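Local coordinates for N-acetylmuramoyl-L-alanine amidase domain-containing protein SAOUHSC_02979 (Staphylococcus aureus, PDB 5T1Q), which probably hydrolyses amide bonds of the bacterial cell wall as a secreted enzyme, this chain holding its glucosaminidase-family and CHAP domains, at residues A[50-64]-A[194-208]. Sequence-based numbering, arbitrary orientation.
Sequences GQFNVVDSKDTRQFV and NYAKKLNSIIKHYQL
Strand 52-54 passes over helix 195-205 with 7.6 Å between the axes and 50° between their directions, and residues 55-57 then lead past Tyr206 into the helix that begins at Lys58. The contact joins the lysozyme-like glucosaminidase-family domain, which holds helix 195-205, to an outermost strand of the mixed sheet that runs on into the CHAP domain. Phe52 crosses the Asn194 side chain at about a right angle and also rests against Lys197 CE, its CE2 3.7 Å from Asn194 CG with ring and amide planes 59° apart. Ser201 OG donates a hydrogen bond to Phe52 O at 2.5 Å, from above the carbonyl plane, the hydroxyl being trans to the serine's own backbone N (chi1 179°), which carries it to the strand. The two methyls of Val54 part over the helix: CG1 packs on Ile202 CG1, while CG2 lies 3.4 Å from ND1 of His205, a buried nitrogen lacking a polar partner. Asp56 OD1 meets the edge of this imidazole at CE1, and Arg61 NH2 holds the same oxygen in a salt bridge. The Tyr206 ring is sandwiched between His205 ND1 and Thr60 CG2, the methyl making a CH-pi contact 3.6 Å from the ring centroid. Thr60 OG1 hydrogen-bonds Ser95 OG and shares with Val55 O a water that lies 2.7 Å from Tyr206 OH.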
ATOM      1  N   GLY A  50      18.841  -3.113  -0.526  1.00 51.66           N
ATOM      2  CA  GLY A  50      17.688  -3.545  -1.324  1.00 49.93           C
ATOM      3  C   GLY A  50      16.628  -2.461  -1.516  1.00 47.52           C
ATOM      4  O   GLY A  50      16.436  -1.606  -0.650  1.00 47.63           O
ATOM      5  N   GLN A  51      15.946  -2.511  -2.659  1.00 45.33           N
ATOM      6  CA  GLN A  51      14.910  -1.546  -3.005  1.00 42.81           C
ATOM      7  C   GLN A  51      13.543  -2.223  -3.149  1.00 39.65           C
ATOM      8  O   GLN A  51      13.427  -3.458  -3.129  1.00 37.78           O
ATOM      9  CB  GLN A  51      15.252  -0.866  -4.336  1.00 45.16           C
ATOM     10  CG  GLN A  51      16.649  -0.255  -4.446  1.00 48.34           C
ATOM     11  CD  GLN A  51      16.833   1.024  -3.647  1.00 50.98           C
ATOM     12  OE1 GLN A  51      16.058   1.341  -2.737  1.00 50.91           O
ATOM     13  NE2 GLN A  51      17.878   1.778  -3.994  1.00 54.42           N
ATOM     14  N   PHE A  52      12.513  -1.392  -3.289  1.00 36.55           N
ATOM     15  CA  PHE A  52      11.159  -1.865  -3.536  1.00 34.63           C
ATOM     16  C   PHE A  52      10.712  -1.392  -4.900  1.00 32.57           C
ATOM     17  O   PHE A  52      11.125  -0.342  -5.369  1.00 31.97           O
ATOM     18  CB  PHE A  52      10.181  -1.363  -2.466  1.00 34.52           C
ATOM     19  CG  PHE A  52      10.390  -1.994  -1.128  1.00 35.59           C
ATOM     20  CD1 PHE A  52      10.094  -3.333  -0.935  1.00 36.70           C
ATOM     21  CD2 PHE A  52      10.888  -1.265  -0.065  1.00 37.85           C
ATOM     22  CE1 PHE A  52      10.299  -3.945   0.292  1.00 37.38           C
ATOM     23  CE2 PHE A  52      11.094  -1.868   1.169  1.00 39.01           C
ATOM     24  CZ  PHE A  52      10.796  -3.210   1.347  1.00 38.19           C
ATOM     25  N   ASN A  53       9.902  -2.203  -5.553  1.00 32.33           N
ATOM     26  CA  ASN A  53       9.322  -1.834  -6.823  1.00 32.88           C
ATOM     27  C   ASN A  53       7.881  -1.511  -6.584  1.00 32.35           C
ATOM     28  O   ASN A  53       7.192  -2.217  -5.848  1.00 30.96           O
ATOM     29  CB  ASN A  53       9.408  -2.962  -7.841  1.00 33.13           C
ATOM     30  CG  ASN A  53      10.799  -3.130  -8.404  1.00 34.66           C
ATOM     31  OD1 ASN A  53      11.726  -2.410  -8.037  1.00 34.17           O
ATOM     32  ND2 ASN A  53      10.942  -4.061  -9.330  1.00 36.07           N
ATOM     33  N   VAL A  54       7.437  -0.441  -7.225  1.00 33.46           N
ATOM     34  CA  VAL A  54       6.048  -0.034  -7.179  1.00 34.41           C
ATOM     35  C   VAL A  54       5.264  -0.987  -8.075  1.00 36.11           C
ATOM     36  O   VAL A  54       5.832  -1.646  -8.968  1.00 34.47           O
ATOM     37  CB  VAL A  54       5.849   1.413  -7.720  1.00 34.70           C
ATOM     38  CG1 VAL A  54       6.810   2.385  -7.050  1.00 34.99           C
ATOM     39  CG2 VAL A  54       6.027   1.476  -9.238  1.00 35.98           C
ATOM     40  N   VAL A  55       3.966  -1.077  -7.826  1.00 39.50           N
ATOM     41  CA  VAL A  55       3.082  -1.838  -8.696  1.00 41.43           C
ATOM     42  C   VAL A  55       2.696  -0.822  -9.772  1.00 43.70           C
ATOM     43  O   VAL A  55       1.957   0.115  -9.497  1.00 45.04           O
ATOM     44  CB  VAL A  55       1.841  -2.356  -7.957  1.00 42.59           C
ATOM     45  CG1 VAL A  55       0.874  -3.010  -8.937  1.00 44.42           C
ATOM     46  CG2 VAL A  55       2.245  -3.334  -6.862  1.00 41.89           C
ATOM     47  N   ASP A  56       3.247  -0.990 -10.974  1.00 47.21           N
ATOM     48  CA  ASP A  56       3.010  -0.089 -12.114  1.00 49.67           C
ATOM     49  C   ASP A  56       1.505  -0.010 -12.414  1.00 51.08           C
ATOM     50  O   ASP A  56       0.791  -1.003 -12.268  1.00 49.50           O
ATOM     51  CB  ASP A  56       3.794  -0.604 -13.333  1.00 53.16           C
ATOM     52  CG  ASP A  56       3.867   0.399 -14.469  1.00 55.40           C
ATOM     53  OD1 ASP A  56       3.835   1.623 -14.213  1.00 55.03           O
ATOM     54  OD2 ASP A  56       3.993  -0.048 -15.631  1.00 58.23           O
ATOM     55  N   SER A  57       1.025   1.162 -12.835  1.00 52.08           N
ATOM     56  CA  SER A  57      -0.419   1.361 -13.031  1.00 53.76           C
ATOM     57  C   SER A  57      -0.753   2.585 -13.884  1.00 54.13           C
ATOM     58  O   SER A  57      -0.062   3.606 -13.811  1.00 53.45           O
ATOM     59  CB  SER A  57      -1.070   1.518 -11.642  1.00 54.41           C
ATOM     60  OG  SER A  57      -2.442   1.841 -11.716  1.00 55.59           O
ATOM     61  N   LYS A  58      -1.814   2.489 -14.687  1.00 53.91           N
ATOM     62  CA  LYS A  58      -2.242   3.641 -15.492  1.00 54.16           C
ATOM     63  C   LYS A  58      -2.977   4.656 -14.594  1.00 49.40           C
ATOM     64  O   LYS A  58      -2.978   5.845 -14.886  1.00 48.88           O
ATOM     65  CB  LYS A  58      -3.100   3.246 -16.706  1.00 57.35           C
ATOM     66  CG  LYS A  58      -3.224   4.398 -17.710  1.00 62.37           C
ATOM     67  CD  LYS A  58      -3.998   4.062 -18.982  1.00 67.06           C
ATOM     68  CE  LYS A  58      -5.501   3.968 -18.752  1.00 68.63           C
ATOM     69  NZ  LYS A  58      -6.239   3.746 -20.031  1.00 70.78           N
ATOM     70  N   ASP A  59      -3.608   4.184 -13.517  1.00 46.50           N
ATOM     71  CA  ASP A  59      -4.260   5.091 -12.561  1.00 45.70           C
ATOM     72  C   ASP A  59      -3.234   6.042 -11.947  1.00 41.29           C
ATOM     73  O   ASP A  59      -3.498   7.232 -11.821  1.00 41.20           O
ATOM     74  CB  ASP A  59      -4.982   4.323 -11.447  1.00 46.25           C
ATOM     75  CG  ASP A  59      -6.272   3.657 -11.921  1.00 49.13           C
ATOM     76  OD1 ASP A  59      -6.892   4.144 -12.895  1.00 49.78           O
ATOM     77  OD2 ASP A  59      -6.685   2.659 -11.290  1.00 49.58           O
ATOM     78  N   THR A  60      -2.065   5.511 -11.598  1.00 37.80           N
ATOM     79  CA  THR A  60      -0.992   6.316 -11.005  1.00 36.50           C
ATOM     80  C   THR A  60      -0.512   7.391 -11.980  1.00 37.90           C
ATOM     81  O   THR A  60      -0.315   8.539 -11.588  1.00 37.25           O
ATOM     82  CB  THR A  60       0.196   5.442 -10.507  1.00 34.45           C
ATOM     83  OG1 THR A  60      -0.266   4.494  -9.528  1.00 32.21           O
ATOM     84  CG2 THR A  60       1.283   6.300  -9.886  1.00 33.79           C
ATOM     85  N   ARG A  61      -0.337   7.014 -13.247  1.00 39.94           N
ATOM     86  CA  ARG A  61       0.087   7.963 -14.293  1.00 40.97           C
ATOM     87  C   ARG A  61      -0.916   9.114 -14.421  1.00 41.40           C
ATOM     88  O   ARG A  61      -0.527  10.277 -14.446  1.00 42.05           O
ATOM     89  CB  ARG A  61       0.216   7.250 -15.637  1.00 42.67           C
ATOM     90  CG  ARG A  61       1.415   6.311 -15.773  1.00 43.36           C
ATOM     91  CD  ARG A  61       1.154   5.294 -16.879  1.00 44.80           C
ATOM     92  NE  ARG A  61       2.359   4.810 -17.548  1.00 46.44           N
ATOM     93  CZ  ARG A  61       3.224   3.920 -17.062  1.00 46.57           C
ATOM     94  NH1 ARG A  61       4.265   3.554 -17.810  1.00 47.05           N
ATOM     95  NH2 ARG A  61       3.075   3.402 -15.841  1.00 45.93           N
ATOM     96  N   GLN A  62      -2.203   8.787 -14.496  1.00 40.91           N
ATOM     97  CA  GLN A  62      -3.244   9.810 -14.596  1.00 42.40           C
ATOM     98  C   GLN A  62      -3.357  10.643 -13.299  1.00 39.70           C
ATOM     99  O   GLN A  62      -3.615  11.840 -13.352  1.00 38.79           O
ATOM    100  CB  GLN A  62      -4.589   9.183 -14.971  1.00 45.12           C
ATOM    101  CG  GLN A  62      -4.590   8.504 -16.338  1.00 48.15           C
ATOM    102  CD  GLN A  62      -4.309   9.470 -17.487  1.00 52.75           C
ATOM    103  OE1 GLN A  62      -4.840  10.590 -17.533  1.00 55.19           O
ATOM    104  NE2 GLN A  62      -3.484   9.033 -18.429  1.00 54.55           N
ATOM    105  N   PHE A  63      -3.149  10.011 -12.147  1.00 36.80           N
ATOM    106  CA  PHE A  63      -3.185  10.731 -10.872  1.00 35.86           C
ATOM    107  C   PHE A  63      -2.039  11.751 -10.809  1.00 35.85           C
ATOM    108  O   PHE A  63      -2.218  12.863 -10.322  1.00 36.87           O
ATOM    109  CB  PHE A  63      -3.115   9.746  -9.703  1.00 34.19           C
ATOM    110  CG  PHE A  63      -3.023  10.401  -8.364  1.00 33.15           C
ATOM    111  CD1 PHE A  63      -4.157  10.934  -7.756  1.00 33.93           C
ATOM    112  CD2 PHE A  63      -1.804  10.475  -7.693  1.00 31.90           C
ATOM    113  CE1 PHE A  63      -4.074  11.532  -6.503  1.00 33.26           C
ATOM    114  CE2 PHE A  63      -1.717  11.071  -6.440  1.00 31.42           C
ATOM    115  CZ  PHE A  63      -2.852  11.602  -5.848  1.00 31.98           C
ATOM    116  N   VAL A  64      -0.868  11.365 -11.304  1.00 35.57           N
ATOM    117  CA  VAL A  64       0.270  12.270 -11.355  1.00 36.56           C
ATOM    118  C   VAL A  64      -0.083  13.499 -12.203  1.00 38.75           C
ATOM    119  O   VAL A  64       0.210  14.625 -11.804  1.00 38.14           O
ATOM    120  CB  VAL A  64       1.538  11.571 -11.905  1.00 36.46           C
ATOM    121  CG1 VAL A  64       2.627  12.580 -12.237  1.00 37.74           C
ATOM    122  CG2 VAL A  64       2.064  10.554 -10.901  1.00 35.38           C
ATOM    123  N   ASN A 194       9.533   1.202   6.263  1.00 34.00           N
ATOM    124  CA  ASN A 194      10.055   1.238   4.898  1.00 32.98           C
ATOM    125  C   ASN A 194       9.577   2.490   4.180  1.00 31.16           C
ATOM    126  O   ASN A 194       9.674   2.566   2.965  1.00 30.16           O
ATOM    127  CB  ASN A 194       9.589   0.007   4.108  1.00 33.22           C
ATOM    128  CG  ASN A 194      10.131  -1.294   4.658  1.00 34.21           C
ATOM    129  OD1 ASN A 194       9.389  -2.259   4.814  1.00 35.14           O
ATOM    130  ND2 ASN A 194      11.421  -1.334   4.937  1.00 35.24           N
ATOM    131  N   TYR A 195       9.105   3.485   4.931  1.00 30.30           N
ATOM    132  CA  TYR A 195       8.531   4.680   4.315  1.00 29.86           C
ATOM    133  C   TYR A 195       9.467   5.361   3.296  1.00 30.22           C
ATOM    134  O   TYR A 195       9.064   5.595   2.142  1.00 28.92           O
ATOM    135  CB  TYR A 195       8.077   5.674   5.390  1.00 29.95           C
ATOM    136  CG  TYR A 195       7.019   6.651   4.911  1.00 28.76           C
ATOM    137  CD1 TYR A 195       5.715   6.223   4.676  1.00 27.54           C
ATOM    138  CD2 TYR A 195       7.302   8.006   4.759  1.00 28.89           C
ATOM    139  CE1 TYR A 195       4.732   7.105   4.255  1.00 27.19           C
ATOM    140  CE2 TYR A 195       6.324   8.898   4.332  1.00 28.45           C
ATOM    141  CZ  TYR A 195       5.042   8.451   4.086  1.00 28.00           C
ATOM    142  OH  TYR A 195       4.072   9.349   3.672  1.00 27.78           O
ATOM    143  N   ALA A 196      10.717   5.613   3.691  1.00 30.03           N
ATOM    144  CA  ALA A 196      11.681   6.287   2.809  1.00 30.67           C
ATOM    145  C   ALA A 196      11.957   5.491   1.540  1.00 30.61           C
ATOM    146  O   ALA A 196      11.919   6.046   0.438  1.00 30.20           O
ATOM    147  CB  ALA A 196      12.990   6.569   3.540  1.00 31.89           C
ATOM    148  N   LYS A 197      12.229   4.198   1.684  1.00 31.60           N
ATOM    149  CA  LYS A 197      12.498   3.360   0.516  1.00 33.23           C
ATOM    150  C   LYS A 197      11.293   3.289  -0.431  1.00 31.18           C
ATOM    151  O   LYS A 197      11.461   3.193  -1.642  1.00 29.72           O
ATOM    152  CB  LYS A 197      13.010   1.970   0.902  1.00 36.35           C
ATOM    153  CG  LYS A 197      14.409   1.998   1.526  1.00 40.11           C
ATOM    154  CD  LYS A 197      15.190   0.711   1.302  1.00 43.75           C
ATOM    155  CE  LYS A 197      14.501  -0.533   1.855  1.00 46.20           C
ATOM    156  NZ  LYS A 197      14.431  -0.554   3.342  1.00 49.03           N
ATOM    157  N   LYS A 198      10.088   3.349   0.129  1.00 29.61           N
ATOM    158  CA  LYS A 198       8.880   3.368  -0.682  1.00 28.38           C
ATOM    159  C   LYS A 198       8.778   4.672  -1.477  1.00 27.48           C
ATOM    160  O   LYS A 198       8.514   4.641  -2.680  1.00 27.41           O
ATOM    161  CB  LYS A 198       7.634   3.160   0.182  1.00 28.58           C
ATOM    162  CG  LYS A 198       7.466   1.729   0.673  1.00 29.47           C
ATOM    163  CD  LYS A 198       6.244   1.610   1.565  1.00 30.15           C
ATOM    164  CE  LYS A 198       5.984   0.173   1.971  1.00 30.87           C
ATOM    165  NZ  LYS A 198       4.707   0.071   2.723  1.00 31.07           N
ATOM    166  N   LEU A 199       8.994   5.812  -0.818  1.00 26.83           N
ATOM    167  CA  LEU A 199       8.936   7.096  -1.516  1.00 26.69           C
ATOM    168  C   LEU A 199       9.991   7.162  -2.622  1.00 27.19           C
ATOM    169  O   LEU A 199       9.692   7.584  -3.736  1.00 27.19           O
ATOM    170  CB  LEU A 199       9.101   8.277  -0.552  1.00 26.94           C
ATOM    171  CG  LEU A 199       7.985   8.539   0.459  1.00 26.09           C
ATOM    172  CD1 LEU A 199       8.327   9.766   1.287  1.00 27.39           C
ATOM    173  CD2 LEU A 199       6.637   8.734  -0.216  1.00 25.64           C
ATOM    174  N   ASN A 200      11.207   6.724  -2.314  1.00 27.51           N
ATOM    175  CA  ASN A 200      12.297   6.719  -3.280  1.00 28.81           C
ATOM    176  C   ASN A 200      11.917   5.886  -4.498  1.00 28.96           C
ATOM    177  O   ASN A 200      12.133   6.313  -5.625  1.00 29.21           O
ATOM    178  CB  ASN A 200      13.605   6.217  -2.635  1.00 29.33           C
ATOM    179  CG  ASN A 200      14.110   7.152  -1.536  1.00 30.15           C
ATOM    180  OD1 ASN A 200      13.729   8.324  -1.474  1.00 29.98           O
ATOM    181  ND2 ASN A 200      14.964   6.636  -0.666  1.00 30.83           N
ATOM    182  N   SER A 201      11.305   4.727  -4.263  1.00 28.69           N
ATOM    183  CA  SER A 201      10.860   3.862  -5.354  1.00 29.71           C
ATOM    184  C   SER A 201       9.847   4.567  -6.263  1.00 29.99           C
ATOM    185  O   SER A 201       9.908   4.438  -7.484  1.00 31.08           O
ATOM    186  CB  SER A 201      10.232   2.586  -4.799  1.00 30.11           C
ATOM    187  OG  SER A 201       9.778   1.758  -5.855  1.00 31.97           O
ATOM    188  N   ILE A 202       8.906   5.282  -5.660  1.00 28.47           N
ATOM    189  CA  ILE A 202       7.891   6.006  -6.422  1.00 28.93           C
ATOM    190  C   ILE A 202       8.537   7.142  -7.236  1.00 30.09           C
ATOM    191  O   ILE A 202       8.258   7.308  -8.421  1.00 29.89           O
ATOM    192  CB  ILE A 202       6.800   6.583  -5.487  1.00 28.26           C
ATOM    193  CG1 ILE A 202       6.035   5.447  -4.798  1.00 27.12           C
ATOM    194  CG2 ILE A 202       5.832   7.455  -6.280  1.00 29.27           C
ATOM    195  CD1 ILE A 202       5.132   5.880  -3.658  1.00 25.86           C
ATOM    196  N   ILE A 203       9.403   7.910  -6.587  1.00 30.82           N
ATOM    197  CA  ILE A 203      10.065   9.042  -7.229  1.00 32.69           C
ATOM    198  C   ILE A 203      10.875   8.607  -8.438  1.00 35.27           C
ATOM    199  O   ILE A 203      10.791   9.229  -9.506  1.00 37.16           O
ATOM    200  CB  ILE A 203      10.963   9.794  -6.231  1.00 33.20           C
ATOM    201  CG1 ILE A 203      10.089  10.449  -5.143  1.00 32.16           C
ATOM    202  CG2 ILE A 203      11.796  10.853  -6.950  1.00 34.42           C
ATOM    203  CD1 ILE A 203      10.860  10.988  -3.972  1.00 32.74           C
ATOM    204  N   LYS A 204      11.653   7.547  -8.263  1.00 35.89           N
ATOM    205  CA  LYS A 204      12.495   7.027  -9.316  1.00 39.54           C
ATOM    206  C   LYS A 204      11.698   6.524 -10.522  1.00 38.48           C
ATOM    207  O   LYS A 204      11.891   6.993 -11.636  1.00 40.46           O
ATOM    208  CB  LYS A 204      13.364   5.890  -8.769  1.00 41.94           C
ATOM    209  CG  LYS A 204      14.290   5.255  -9.789  1.00 45.66           C
ATOM    210  CD  LYS A 204      15.138   4.182  -9.128  1.00 48.87           C
ATOM    211  CE  LYS A 204      16.002   3.459 -10.147  1.00 51.95           C
ATOM    212  NZ  LYS A 204      16.742   2.324  -9.523  1.00 54.07           N
ATOM    213  N   HIS A 205      10.785   5.596 -10.277  1.00 35.84           N
ATOM    214  CA  HIS A 205      10.027   4.970 -11.339  1.00 35.01           C
ATOM    215  C   HIS A 205       9.109   5.939 -12.095  1.00 35.56           C
ATOM    216  O   HIS A 205       9.033   5.883 -13.320  1.00 35.03           O
ATOM    217  CB  HIS A 205       9.229   3.781 -10.787  1.00 34.01           C
ATOM    218  CG  HIS A 205       8.527   2.995 -11.842  1.00 34.16           C
ATOM    219  ND1 HIS A 205       7.166   3.070 -12.044  1.00 34.15           N
ATOM    220  CD2 HIS A 205       9.006   2.159 -12.792  1.00 34.89           C
ATOM    221  CE1 HIS A 205       6.833   2.296 -13.062  1.00 34.44           C
ATOM    222  NE2 HIS A 205       7.930   1.732 -13.535  1.00 35.21           N
ATOM    223  N   TYR A 206       8.421   6.823 -11.380  1.00 33.76           N
ATOM    224  CA  TYR A 206       7.534   7.772 -12.049  1.00 34.55           C
ATOM    225  C   TYR A 206       8.227   9.071 -12.500  1.00 35.68           C
ATOM    226  O   TYR A 206       7.560   9.978 -12.990  1.00 36.39           O
ATOM    227  CB  TYR A 206       6.269   8.016 -11.221  1.00 33.92           C
ATOM    228  CG  TYR A 206       5.387   6.781 -11.175  1.00 33.78           C
ATOM    229  CD1 TYR A 206       4.641   6.409 -12.283  1.00 34.57           C
ATOM    230  CD2 TYR A 206       5.311   5.976 -10.034  1.00 33.44           C
ATOM    231  CE1 TYR A 206       3.841   5.276 -12.265  1.00 34.47           C
ATOM    232  CE2 TYR A 206       4.506   4.841 -10.002  1.00 33.02           C
ATOM    233  CZ  TYR A 206       3.773   4.497 -11.129  1.00 33.50           C
ATOM    234  OH  TYR A 206       2.966   3.380 -11.139  1.00 33.32           O
ATOM    235  N   GLN A 207       9.559   9.118 -12.368  1.00 36.01           N
ATOM    236  CA  GLN A 207      10.383  10.241 -12.817  1.00 37.41           C
ATOM    237  C   GLN A 207       9.854  11.577 -12.299  1.00 37.46           C
ATOM    238  O   GLN A 207       9.715  12.559 -13.051  1.00 36.58           O
ATOM    239  CB  GLN A 207      10.462  10.255 -14.347  1.00 40.46           C
ATOM    240  CG  GLN A 207      11.049   9.001 -14.979  1.00 42.45           C
ATOM    241  CD  GLN A 207      12.549   8.822 -14.764  1.00 44.27           C
ATOM    242  OE1 GLN A 207      13.296   9.780 -14.607  1.00 46.42           O
ATOM    243  NE2 GLN A 207      12.993   7.576 -14.801  1.00 45.90           N
ATOM    244  N   LEU A 208       9.583  11.616 -10.997  1.00 36.20           N
ATOM    245  CA  LEU A 208       8.995  12.790 -10.389  1.00 35.92           C
ATOM    246  C   LEU A 208       9.940  13.990 -10.200  1.00 38.10           C
ATOM    247  O   LEU A 208       9.460  15.096  -9.910  1.00 39.01           O
ATOM    248  CB  LEU A 208       8.329  12.407  -9.068  1.00 34.67           C
ATOM    249  CG  LEU A 208       7.292  11.275  -9.135  1.00 33.70           C
ATOM    250  CD1 LEU A 208       6.709  11.010  -7.749  1.00 32.40           C
ATOM    251  CD2 LEU A 208       6.182  11.594 -10.129  1.00 34.29           C
TER
HETATM  252  O   HOH W   1      13.230   1.467  -2.759  1.00 29.61           O
HETATM  253  O   HOH W   2       1.844   2.799  -8.709  1.00 35.36           O